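Local coordinates for malonyl CoA-acyl carrier protein transacylase (Bartonella henselae, PDB 3QAT) that probably transfers the malonyl group of malonyl-CoA to the phosphopantetheine thiol of acyl carrier protein, supplying the extender unit for bacterial fatty acid synthesis, at residues A[84-90]-A[314-318]; A[119-123]-A[217-222]; A[168-172]-A[290-294]; A[226-230]-A[244-250]. All coordinates share one frame; numbering follows the deposited sequence.

Contact 1. Residues A[84-90]-A[314-318]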
loop_
_atom_site.group_PDB
_atom_site.type_symbol
_atom_site.label_atom_id
_atom_site.label_comp_id
_atom_site.label_asym_id
_atom_site.label_seq_id
_atom_site.Cartn_x
_atom_site.Cartn_y
_atom_site.Cartn_z
ATOM N N GLY A 84 -16.082 -5.535 18.754
ATOM C CA GLY A 84 -16.016 -4.410 19.666
ATOM C C GLY A 84 -15.027 -3.295 19.392
ATOM O O GLY A 84 -14.971 -2.338 20.171
ATOM N N LEU A 85 -14.250 -3.384 18.302
ATOM C CA LEU A 85 -13.308 -2.312 18.008
ATOM C C LEU A 85 -14.036 -1.040 17.597
ATOM O O LEU A 85 -14.872 -1.063 16.696
ATOM C CB LEU A 85 -12.315 -2.709 16.885
ATOM C CG LEU A 85 -11.364 -1.597 16.415
ATOM C CD1 LEU A 85 -10.315 -1.226 17.499
ATOM C CD2 LEU A 85 -10.715 -1.992 15.072
ATOM N N ASN A 86 -13.711 0.054 18.280
ATOM C CA ASN A 86 -14.070 1.395 17.839
ATOM C C ASN A 86 -12.766 2.055 17.411
ATOM O O ASN A 86 -11.919 2.383 18.240
ATOM C CB ASN A 86 -14.735 2.186 18.980
ATOM C CG ASN A 86 -15.217 3.561 18.543
ATOM O OD1 ASN A 86 -14.467 4.359 17.969
ATOM N ND2 ASN A 86 -16.479 3.862 18.849
ATOM N N VAL A 87 -12.599 2.199 16.097
ATOM C CA VAL A 87 -11.365 2.734 15.538
ATOM C C VAL A 87 -11.048 4.124 16.110
ATOM O O VAL A 87 -9.911 4.385 16.522
ATOM C CB VAL A 87 -11.432 2.774 13.982
ATOM C CG1 VAL A 87 -10.274 3.574 13.407
ATOM C CG2 VAL A 87 -11.455 1.378 13.419
ATOM N N GLU A 88 -12.059 4.998 16.151
ATOM C CA GLU A 88 -11.846 6.383 16.548
ATOM C C GLU A 88 -11.339 6.446 17.986
ATOM O O GLU A 88 -10.511 7.291 18.338
ATOM C CB GLU A 88 -13.143 7.187 16.374
ATOM C CG GLU A 88 -13.037 8.630 16.807
ATOM C CD GLU A 88 -14.327 9.408 16.573
ATOM O OE1 GLU A 88 -15.317 8.820 16.074
ATOM O OE2 GLU A 88 -14.346 10.614 16.891
ATOM N N LYS A 89 -11.810 5.507 18.803
ATOM C CA LYS A 89 -11.427 5.461 20.207
ATOM C C LYS A 89 -10.075 4.801 20.460
ATOM O O LYS A 89 -9.380 5.171 21.414
ATOM C CB LYS A 89 -12.520 4.773 21.034
ATOM C CG LYS A 89 -13.772 5.629 21.238
ATOM C CD LYS A 89 -14.764 4.914 22.151
ATOM C CE LYS A 89 -15.779 5.882 22.765
ATOM N NZ LYS A 89 -16.631 6.518 21.716
ATOM N N LYS A 90 -9.692 3.841 19.607
ATOM C CA LYS A 90 -8.558 2.950 19.923
ATOM C C LYS A 90 -7.315 3.102 19.059
ATOM O O LYS A 90 -6.245 2.603 19.420
ATOM C CB LYS A 90 -9.002 1.485 19.873
ATOM C CG LYS A 90 -10.040 1.116 20.920
ATOM C CD LYS A 90 -9.423 1.186 22.320
ATOM C CE LYS A 90 -10.351 0.600 23.350
ATOM N NZ LYS A 90 -9.726 0.673 24.697
ATOM N N ARG A 314 -7.052 -7.513 22.422
ATOM C CA ARG A 314 -6.497 -7.486 23.785
ATOM C C ARG A 314 -5.452 -6.373 23.978
ATOM O O ARG A 314 -5.464 -5.668 24.994
ATOM C CB ARG A 314 -5.899 -8.850 24.125
ATOM C CG ARG A 314 -6.940 -9.981 24.127
ATOM C CD ARG A 314 -6.420 -11.289 24.745
ATOM N NE ARG A 314 -5.034 -11.602 24.379
ATOM C CZ ARG A 314 -4.656 -12.462 23.427
ATOM N NH1 ARG A 314 -5.559 -13.141 22.712
ATOM N NH2 ARG A 314 -3.349 -12.647 23.196
ATOM N N VAL A 315 -4.548 -6.224 23.009
ATOM C CA VAL A 315 -3.522 -5.192 23.077
ATOM C C VAL A 315 -4.167 -3.790 23.076
ATOM O O VAL A 315 -3.711 -2.888 23.790
ATOM C CB VAL A 315 -2.496 -5.369 21.907
ATOM C CG1 VAL A 315 -1.550 -4.179 21.783
ATOM C CG2 VAL A 315 -1.707 -6.664 22.090
ATOM N N LEU A 316 -5.231 -3.623 22.285
ATOM C CA LEU A 316 -5.970 -2.365 22.196
ATOM C C LEU A 316 -6.865 -2.090 23.403
ATOM O O LEU A 316 -7.361 -0.971 23.563
ATOM C CB LEU A 316 -6.824 -2.325 20.920
ATOM C CG LEU A 316 -6.019 -2.317 19.619
ATOM C CD1 LEU A 316 -6.926 -2.678 18.455
ATOM C CD2 LEU A 316 -5.363 -0.969 19.370
ATOM N N GLY A 317 -7.090 -3.108 24.228
ATOM C CA GLY A 317 -7.931 -2.971 25.431
ATOM C C GLY A 317 -9.419 -2.919 25.127
ATOM O O GLY A 317 -10.194 -2.290 25.864
ATOM N N VAL A 318 -9.818 -3.579 24.039
ATOM C CA VAL A 318 -11.228 -3.687 23.644
ATOM C C VAL A 318 -12.017 -4.570 24.621
ATOM O O VAL A 318 -13.044 -4.140 25.151
ATOM C CB VAL A 318 -11.370 -4.203 22.189
ATOM C CG1 VAL A 318 -12.822 -4.588 21.870
ATOM C CG2 VAL A 318 -10.875 -3.155 21.218
ATOM O OXT VAL A 318 -11.655 -5.717 24.912
HETATM O O HOH W 1 -5.782 1.545 22.035
#
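K90 reaches over to the carbonyl end of helix 306-316 in a surface contact that joins the chain's last residues to the turn after helix 62-82, beside the four-stranded parallel sheet of the acyltransferase fold. Both sides of the contact are helix ends. G84, at positive phi, closes helix 62-82 with a Schellman motif, and G317 does the same for helix 306-316. The lysine ammonium sits over that second end: NZ donates to L316 O at 3.1 Å, tilted 16° from the carbonyl plane, and more weakly to G317 O at 3.2 Å. A bend at chi2 (-67°) folds the K90 chain back, which lays its CD against L316 O before NZ arrives. A water donates to K90 O and, weakly, to L316 O, so the L316 carbonyl meets both the ammonium and the solvent. Beneath this polar layer the leucines touch obliquely, L85 CD1 to L316 CD1 at 3.8 Å, and both pack on F9 of strand 6-11 and M80 of helix 62-82. V318, the chain's last residue, touches G84; its CG1, anti to the backbone N (chi1 168°), rests 3.5 Å from G84 O. A positive charge set at the negative pole of a helix should be favourable, and here the ammonium probably offsets the partial charge on the carbonyl of L316 at the helix end and that of G317 just beyond, close to the terminal carboxylate that V318 carries.

Contact 2. Residues A[119-123]-A[217-222]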
loop_
_atom_site.group_PDB
_atom_site.type_symbol
_atom_site.label_atom_id
_atom_site.label_comp_id
_atom_site.label_asym_id
_atom_site.label_seq_id
_atom_site.Cartn_x
_atom_site.Cartn_y
_atom_site.Cartn_z
ATOM N N LEU A 119 -12.662 2.583 -6.918
ATOM C CA LEU A 119 -11.505 3.476 -7.062
ATOM C C LEU A 119 -10.245 2.661 -7.315
ATOM O O LEU A 119 -9.428 3.058 -8.142
ATOM C CB LEU A 119 -11.297 4.364 -5.817
ATOM C CG LEU A 119 -12.284 5.519 -5.623
ATOM C CD1 LEU A 119 -12.151 6.009 -4.183
ATOM C CD2 LEU A 119 -11.997 6.655 -6.617
ATOM N N LEU A 120 -10.089 1.530 -6.606
ATOM C CA LEU A 120 -8.875 0.710 -6.762
ATOM C C LEU A 120 -8.824 -0.044 -8.081
ATOM O O LEU A 120 -7.759 -0.218 -8.659
ATOM C CB LEU A 120 -8.672 -0.233 -5.563
ATOM C CG LEU A 120 -8.287 0.546 -4.299
ATOM C CD1 LEU A 120 -8.308 -0.433 -3.150
ATOM C CD2 LEU A 120 -6.898 1.192 -4.460
ATOM N N ARG A 121 -9.991 -0.429 -8.595
ATOM C CA ARG A 121 -10.055 -0.999 -9.929
ATOM C C ARG A 121 -9.678 0.054 -11.004
ATOM O O ARG A 121 -8.901 -0.227 -11.908
ATOM C CB ARG A 121 -11.438 -1.634 -10.152
ATOM C CG ARG A 121 -11.759 -2.057 -11.583
ATOM C CD ARG A 121 -10.739 -3.005 -12.211
ATOM N NE ARG A 121 -10.471 -4.231 -11.433
ATOM C CZ ARG A 121 -11.240 -5.324 -11.446
ATOM N NH1 ARG A 121 -12.415 -5.350 -12.079
ATOM N NH2 ARG A 121 -10.830 -6.400 -10.774
ATOM N N ILE A 122 -10.191 1.275 -10.842
ATOM C CA ILE A 122 -9.825 2.385 -11.750
ATOM C C ILE A 122 -8.316 2.631 -11.654
ATOM O O ILE A 122 -7.632 2.819 -12.685
ATOM C CB ILE A 122 -10.643 3.656 -11.397
ATOM C CG1 ILE A 122 -12.087 3.456 -11.871
ATOM C CG2 ILE A 122 -10.005 4.908 -12.056
ATOM C CD1 ILE A 122 -13.070 4.468 -11.221
ATOM N N ARG A 123 -7.789 2.596 -10.430
ATOM C CA ARG A 123 -6.379 2.884 -10.219
ATOM C C ARG A 123 -5.501 1.815 -10.892
ATOM O O ARG A 123 -4.557 2.136 -11.624
ATOM C CB ARG A 123 -6.105 2.930 -8.707
ATOM C CG ARG A 123 -4.761 3.548 -8.330
ATOM C CD ARG A 123 -4.726 3.789 -6.813
ATOM N NE ARG A 123 -3.453 4.376 -6.327
ATOM C CZ ARG A 123 -2.385 3.653 -5.958
ATOM N NH1 ARG A 123 -2.375 2.308 -6.074
ATOM N NH2 ARG A 123 -1.290 4.266 -5.496
ATOM N N ALA A 217 -6.309 10.067 -14.328
ATOM C CA ALA A 217 -7.472 9.190 -14.152
ATOM C C ALA A 217 -7.971 9.190 -12.697
ATOM O O ALA A 217 -9.188 9.232 -12.437
ATOM C CB ALA A 217 -7.180 7.753 -14.650
ATOM N N MET A 218 -7.040 9.178 -11.749
ATOM C CA MET A 218 -7.441 9.187 -10.336
ATOM C C MET A 218 -8.024 10.531 -9.909
ATOM O O MET A 218 -8.942 10.578 -9.088
ATOM C CB MET A 218 -6.294 8.792 -9.404
ATOM C CG MET A 218 -5.884 7.308 -9.489
ATOM S SD MET A 218 -7.284 6.160 -9.434
ATOM C CE MET A 218 -8.053 6.511 -7.855
ATOM N N LYS A 219 -7.493 11.619 -10.467
ATOM C CA LYS A 219 -8.040 12.949 -10.206
ATOM C C LYS A 219 -9.519 12.956 -10.587
ATOM O O LYS A 219 -10.354 13.366 -9.790
ATOM C CB LYS A 219 -7.262 14.025 -10.961
ATOM N N ASN A 220 -9.842 12.486 -11.787
ATOM C CA ASN A 220 -11.242 12.505 -12.237
ATOM C C ASN A 220 -12.136 11.588 -11.404
ATOM O O ASN A 220 -13.267 11.946 -11.050
ATOM C CB ASN A 220 -11.315 12.164 -13.717
ATOM C CG ASN A 220 -10.838 13.316 -14.591
ATOM O OD1 ASN A 220 -10.878 14.476 -14.175
ATOM N ND2 ASN A 220 -10.357 12.997 -15.789
ATOM N N ALA A 221 -11.621 10.411 -11.041
ATOM C CA ALA A 221 -12.416 9.499 -10.230
ATOM C C ALA A 221 -12.654 10.023 -8.821
ATOM O O ALA A 221 -13.748 9.880 -8.272
ATOM C CB ALA A 221 -11.764 8.095 -10.184
ATOM N N LEU A 222 -11.623 10.612 -8.226
ATOM C CA LEU A 222 -11.728 11.092 -6.850
ATOM C C LEU A 222 -12.588 12.345 -6.727
ATOM O O LEU A 222 -13.195 12.568 -5.669
ATOM C CB LEU A 222 -10.340 11.338 -6.269
ATOM C CG LEU A 222 -9.575 10.057 -5.952
ATOM C CD1 LEU A 222 -8.102 10.415 -5.800
ATOM C CD2 LEU A 222 -10.120 9.450 -4.672
#
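M218 hooks its thioether against the backbone of R123 where two nearly antiparallel helices of the acyltransferase domain, 113-129 and 212-224, pack side by side. The short segments run at 161° with their axes 10.0 Å apart. The tight part lies on the inner side. Bends at chi2 (-47°) and chi3 (-60°) curl the methionine so that SD comes 3.5 Å from R123 CB, across the start of the arginine chain at about a right angle, while CE turns toward L119. The extended R123 carries its guanidinium inward, past this packing, to Q256, Q66 and S98. S98 lies in a GxSxG sequence that resembles the nucleophile elbow of this family, so M218 packs on the stem of a residue that reaches a probable active-site serine. Next along the helices, L119 and L222 cross nearly at right angles, CD2 to CD2 at 3.9 Å, beside F111. The outer side is looser: I122 is exposed, its CG2 4.0 Å from M218 SD, and small A217 makes little contact. A221 is central, facing helix 113-129, and its methyl is shared, with CB 3.9 Å from L119 CD2 and 4.0 Å from I122 CD1.

Contact 3. Residues A[168-172]-A[290-294]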
loop_
_atom_site.group_PDB
_atom_site.type_symbol
_atom_site.label_atom_id
_atom_site.label_comp_id
_atom_site.label_asym_id
_atom_site.label_seq_id
_atom_site.Cartn_x
_atom_site.Cartn_y
_atom_site.Cartn_z
ATOM N N ASN A 168 11.643 2.294 1.717
ATOM C CA ASN A 168 10.940 1.330 2.585
ATOM C C ASN A 168 11.491 1.088 3.976
ATOM O O ASN A 168 10.812 0.486 4.818
ATOM C CB ASN A 168 10.730 -0.003 1.854
ATOM C CG ASN A 168 9.676 0.117 0.773
ATOM O OD1 ASN A 168 8.751 0.939 0.895
ATOM N ND2 ASN A 168 9.802 -0.693 -0.289
ATOM N N GLY A 169 12.675 1.607 4.237
ATOM C CA GLY A 169 13.338 1.366 5.521
ATOM C C GLY A 169 14.215 0.127 5.423
ATOM O O GLY A 169 14.157 -0.624 4.442
ATOM N N GLY A 170 15.042 -0.090 6.438
ATOM C CA GLY A 170 15.912 -1.251 6.450
ATOM C C GLY A 170 16.905 -1.269 5.302
ATOM O O GLY A 170 17.380 -2.339 4.910
ATOM N N GLY A 171 17.209 -0.097 4.767
ATOM C CA GLY A 171 18.097 0.034 3.612
ATOM C C GLY A 171 17.476 -0.408 2.286
ATOM O O GLY A 171 18.197 -0.570 1.292
ATOM N N GLN A 172 16.154 -0.576 2.258
ATOM C CA GLN A 172 15.433 -1.011 1.037
ATOM C C GLN A 172 14.891 0.173 0.272
ATOM O O GLN A 172 14.093 0.954 0.810
ATOM C CB GLN A 172 14.248 -1.915 1.379
ATOM C CG GLN A 172 14.666 -3.255 1.953
ATOM C CD GLN A 172 13.477 -4.102 2.330
ATOM O OE1 GLN A 172 12.454 -4.148 1.619
ATOM N NE2 GLN A 172 13.587 -4.765 3.459
ATOM N N LEU A 290 9.291 -4.730 7.575
ATOM C CA LEU A 290 9.891 -3.407 7.438
ATOM C C LEU A 290 9.941 -2.662 8.781
ATOM O O LEU A 290 10.958 -2.059 9.101
ATOM C CB LEU A 290 9.149 -2.561 6.402
ATOM C CG LEU A 290 9.152 -3.056 4.962
ATOM C CD1 LEU A 290 8.253 -2.207 4.070
ATOM C CD2 LEU A 290 10.595 -3.042 4.409
ATOM N N ALA A 291 8.837 -2.702 9.528
ATOM C CA ALA A 291 8.747 -1.937 10.801
ATOM C C ALA A 291 9.846 -2.379 11.751
ATOM O O ALA A 291 10.498 -1.538 12.388
ATOM C CB ALA A 291 7.375 -2.086 11.469
ATOM N N ARG A 292 10.078 -3.690 11.825
ATOM C CA ARG A 292 11.097 -4.228 12.728
ATOM C C ARG A 292 12.525 -3.833 12.344
ATOM O O ARG A 292 13.407 -3.727 13.227
ATOM C CB ARG A 292 10.937 -5.750 12.871
ATOM C CG ARG A 292 9.621 -6.125 13.551
ATOM C CD ARG A 292 9.512 -7.618 13.846
ATOM N NE ARG A 292 8.229 -7.923 14.479
ATOM C CZ ARG A 292 7.542 -9.044 14.273
ATOM N NH1 ARG A 292 8.009 -9.967 13.428
ATOM N NH2 ARG A 292 6.374 -9.234 14.885
ATOM N N ARG A 293 12.748 -3.593 11.054
ATOM C CA ARG A 293 14.046 -3.133 10.550
ATOM C C ARG A 293 14.207 -1.641 10.809
ATOM O O ARG A 293 15.309 -1.180 11.119
ATOM C CB ARG A 293 14.204 -3.445 9.065
ATOM C CG ARG A 293 14.428 -4.936 8.797
ATOM C CD ARG A 293 14.466 -5.252 7.304
ATOM N NE ARG A 293 14.514 -6.695 7.047
ATOM C CZ ARG A 293 15.622 -7.434 7.072
ATOM N NH1 ARG A 293 16.813 -6.881 7.340
ATOM N NH2 ARG A 293 15.544 -8.745 6.834
ATOM N N ILE A 294 13.116 -0.889 10.716
ATOM C CA ILE A 294 13.156 0.556 10.928
ATOM C C ILE A 294 13.346 0.943 12.394
ATOM O O ILE A 294 14.092 1.887 12.701
ATOM C CB ILE A 294 11.862 1.220 10.383
ATOM C CG1 ILE A 294 11.801 1.070 8.854
ATOM C CG2 ILE A 294 11.787 2.717 10.797
ATOM C CD1 ILE A 294 10.388 1.280 8.265
HETATM O O HOH W 2 11.894 -6.428 5.244
#
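L290 points its CD2 methyl into the angle between N168 and Q172, at the join between the tight hairpin linking strands 162-169 and 172-176 and the last turn of helix 286-294. Its CG is anti to the carbonyl carbon (chi1 -63°), which brings CD2 between N168 O and the Q172 amide although CB does not point at the hairpin. Q172 crosses the leucine obliquely, and the amide lies against the methyl, OE1 3.5 Å and NE2 3.6 Å from L290 CD2. N168 O approaches the same methyl from another direction, at 3.6 Å, and the CB of N168 meets both branches. R293 crosses Q172 at about a right angle, its guanidinium plane turned 66° from the amide; one water accepts from Q172 NE2 at 3.0 Å and, weakly, from R293 NE. I294 lies beside L290, with CG1 3.7 Å from G169 CA. In the type I' turn from G169 to Q172 the positive phi angles of G169, G170 and G171 suit glycine, and the bare CA atoms of G169 and G170 let I294 and R293 lie close, G170 CA to R293 CB at 3.8 Å. The N168 amide is engaged instead by H97 through OD1 and N166 through ND2. The contact thus sets methyl groups against backbone and amide atoms, with a water bridge between Q172 and R293. N168 O, buried under methyls of L290 and I294, has no polar partner in the model, which probably costs some energy.

Contact 4. Residues A[226-230]-A[244-250]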
loop_
_atom_site.group_PDB
_atom_site.type_symbol
_atom_site.label_atom_id
_atom_site.label_comp_id
_atom_site.label_asym_id
_atom_site.label_seq_id
_atom_site.Cartn_x
_atom_site.Cartn_y
_atom_site.Cartn_z
ATOM N N ASN A 226 -18.282 10.305 -3.303
ATOM C CA ASN A 226 -18.591 10.802 -1.959
ATOM C C ASN A 226 -17.428 10.575 -1.016
ATOM O O ASN A 226 -16.802 9.491 -1.013
ATOM C CB ASN A 226 -19.814 10.096 -1.389
ATOM C CG ASN A 226 -21.082 10.505 -2.079
ATOM O OD1 ASN A 226 -21.266 11.671 -2.428
ATOM N ND2 ASN A 226 -21.983 9.543 -2.273
ATOM N N LYS A 227 -17.108 11.607 -0.250
ATOM C CA LYS A 227 -16.025 11.497 0.714
ATOM C C LYS A 227 -16.334 12.278 1.988
ATOM O O LYS A 227 -17.079 13.283 1.970
ATOM C CB LYS A 227 -14.686 11.935 0.111
ATOM C CG LYS A 227 -14.586 13.402 -0.232
ATOM C CD LYS A 227 -13.379 13.675 -1.100
ATOM C CE LYS A 227 -13.213 15.179 -1.341
ATOM N NZ LYS A 227 -14.357 15.793 -2.132
ATOM N N THR A 228 -15.772 11.770 3.079
ATOM C CA THR A 228 -15.866 12.385 4.394
ATOM C C THR A 228 -14.478 12.428 5.033
ATOM O O THR A 228 -13.635 11.573 4.740
ATOM C CB THR A 228 -16.797 11.584 5.336
ATOM O OG1 THR A 228 -17.890 11.015 4.594
ATOM C CG2 THR A 228 -17.349 12.507 6.418
ATOM N N ALA A 229 -14.243 13.399 5.912
ATOM C CA ALA A 229 -12.981 13.452 6.670
ATOM C C ALA A 229 -12.797 12.131 7.419
ATOM O O ALA A 229 -13.748 11.615 8.026
ATOM C CB ALA A 229 -12.990 14.647 7.682
ATOM N N PRO A 230 -11.578 11.559 7.386
ATOM C CA PRO A 230 -11.381 10.310 8.135
ATOM C C PRO A 230 -11.530 10.517 9.645
ATOM O O PRO A 230 -11.209 11.603 10.158
ATOM C CB PRO A 230 -9.936 9.912 7.790
ATOM C CG PRO A 230 -9.255 11.230 7.514
ATOM C CD PRO A 230 -10.332 12.051 6.777
ATOM N N SER A 244 -6.383 15.072 7.646
ATOM C CA SER A 244 -7.809 14.825 7.852
ATOM C C SER A 244 -8.732 15.630 6.939
ATOM O O SER A 244 -9.944 15.474 7.025
ATOM C CB SER A 244 -8.202 15.097 9.314
ATOM O OG SER A 244 -7.363 14.375 10.202
ATOM N N ASP A 245 -8.182 16.466 6.060
ATOM C CA ASP A 245 -9.010 17.308 5.171
ATOM C C ASP A 245 -9.277 16.518 3.900
ATOM O O ASP A 245 -8.348 16.235 3.166
ATOM C CB ASP A 245 -8.267 18.620 4.860
ATOM C CG ASP A 245 -8.975 19.488 3.821
ATOM O OD1 ASP A 245 -9.992 19.059 3.255
ATOM O OD2 ASP A 245 -8.510 20.631 3.578
ATOM N N PRO A 246 -10.552 16.158 3.635
ATOM C CA PRO A 246 -10.770 15.299 2.451
ATOM C C PRO A 246 -10.331 15.883 1.106
ATOM O O PRO A 246 -9.889 15.119 0.225
ATOM C CB PRO A 246 -12.286 15.018 2.467
ATOM C CG PRO A 246 -12.862 15.896 3.416
ATOM C CD PRO A 246 -11.793 16.363 4.397
ATOM N N GLU A 247 -10.439 17.197 0.922
ATOM C CA GLU A 247 -9.982 17.831 -0.317
ATOM C C GLU A 247 -8.466 17.715 -0.481
ATOM O O GLU A 247 -7.949 17.427 -1.578
ATOM C CB GLU A 247 -10.395 19.304 -0.361
ATOM C CG GLU A 247 -11.886 19.519 -0.553
ATOM C CD GLU A 247 -12.280 20.990 -0.546
ATOM O OE1 GLU A 247 -11.384 21.868 -0.572
ATOM O OE2 GLU A 247 -13.497 21.268 -0.516
ATOM N N ARG A 248 -7.739 17.962 0.603
ATOM C CA ARG A 248 -6.286 17.820 0.554
ATOM C C ARG A 248 -5.894 16.356 0.366
ATOM O O ARG A 248 -4.985 16.059 -0.398
ATOM C CB ARG A 248 -5.621 18.348 1.816
ATOM C CG ARG A 248 -4.116 18.217 1.742
ATOM C CD ARG A 248 -3.440 19.104 2.741
ATOM N NE ARG A 248 -2.149 18.546 3.117
ATOM C CZ ARG A 248 -1.010 18.737 2.449
ATOM N NH1 ARG A 248 -0.985 19.482 1.342
ATOM N NH2 ARG A 248 0.110 18.204 2.896
ATOM N N ILE A 249 -6.583 15.460 1.063
ATOM C CA ILE A 249 -6.322 14.009 0.914
ATOM C C ILE A 249 -6.490 13.573 -0.553
ATOM O O ILE A 249 -5.648 12.831 -1.057
ATOM C CB ILE A 249 -7.189 13.179 1.864
ATOM C CG1 ILE A 249 -6.673 13.353 3.298
ATOM C CG2 ILE A 249 -7.223 11.690 1.455
ATOM C CD1 ILE A 249 -7.630 12.881 4.390
ATOM N N VAL A 250 -7.532 14.053 -1.239
ATOM C CA VAL A 250 -7.687 13.737 -2.666
ATOM C C VAL A 250 -6.463 14.206 -3.453
ATOM O O VAL A 250 -5.916 13.459 -4.280
ATOM C CB VAL A 250 -9.015 14.312 -3.262
ATOM C CG1 VAL A 250 -8.937 14.457 -4.799
ATOM C CG2 VAL A 250 -10.178 13.437 -2.838
HETATM O O HOH W 3 -8.998 12.633 11.575
#
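A229 comes closest to P246, their CA atoms 5.1 Å apart, where the extended loop 226-230 passes the first turn of helix 246-258 in the acyltransferase domain. The loop has no regular secondary structure, while the other segment is capped: D245 holds the N-cap position, its OD1 accepting from E247 N in a bond that is weak and holds for the conformer given, and P246 opens the helix. Loop and helix are joined mostly by apolar side chains. P246 carries the middle of the contact, its ring touching K227 with CB and A229 with CD. CB meets K227 CG at 3.9 Å, the two side chains crossing obliquely, and CD lies 3.9 Å from A229 CB. K227 has its CG between the backbone N and the carbonyl carbon (chi1 67°), which carries the chain across the first turn of the helix, over P246 to V250. There CD reaches V250 CG2 at 3.7 Å, crossing that valine at about a right angle, and the chain bends at chi4 before NZ. In the more buried part the CD1 methyl of I249 touches P230 CD at 3.7 Å, and P230 also packs on A108 and T110. Near S244 a water links the loop to the segment before the helix, donating to P230 O at 2.8 Å and lying the same distance from S244 OG.

From the N terminus, the chain first leaves segment 84-90 and returns to it only with its last residues, so contact 1, tying the turn after helix 62-82 to the end of helix 306-316, closes a loop holding the other three. Contact 2 begins at 119-123 and closes at 217-222, pairing two helices. Contact 3 starts at 168-172, between those ends, and closes later at 290-294, so the two cross; they lie on opposite sides of the chain's centre, contact 3 tying the mixed sheet's hairpin to helix 286-294. Contact 4, within contact 3 and following contact 2, ties the loop after helix 212-224 to the start of helix 246-258. It touches contact 2: L222 CB packs on V250 CG1 at 3.7 Å.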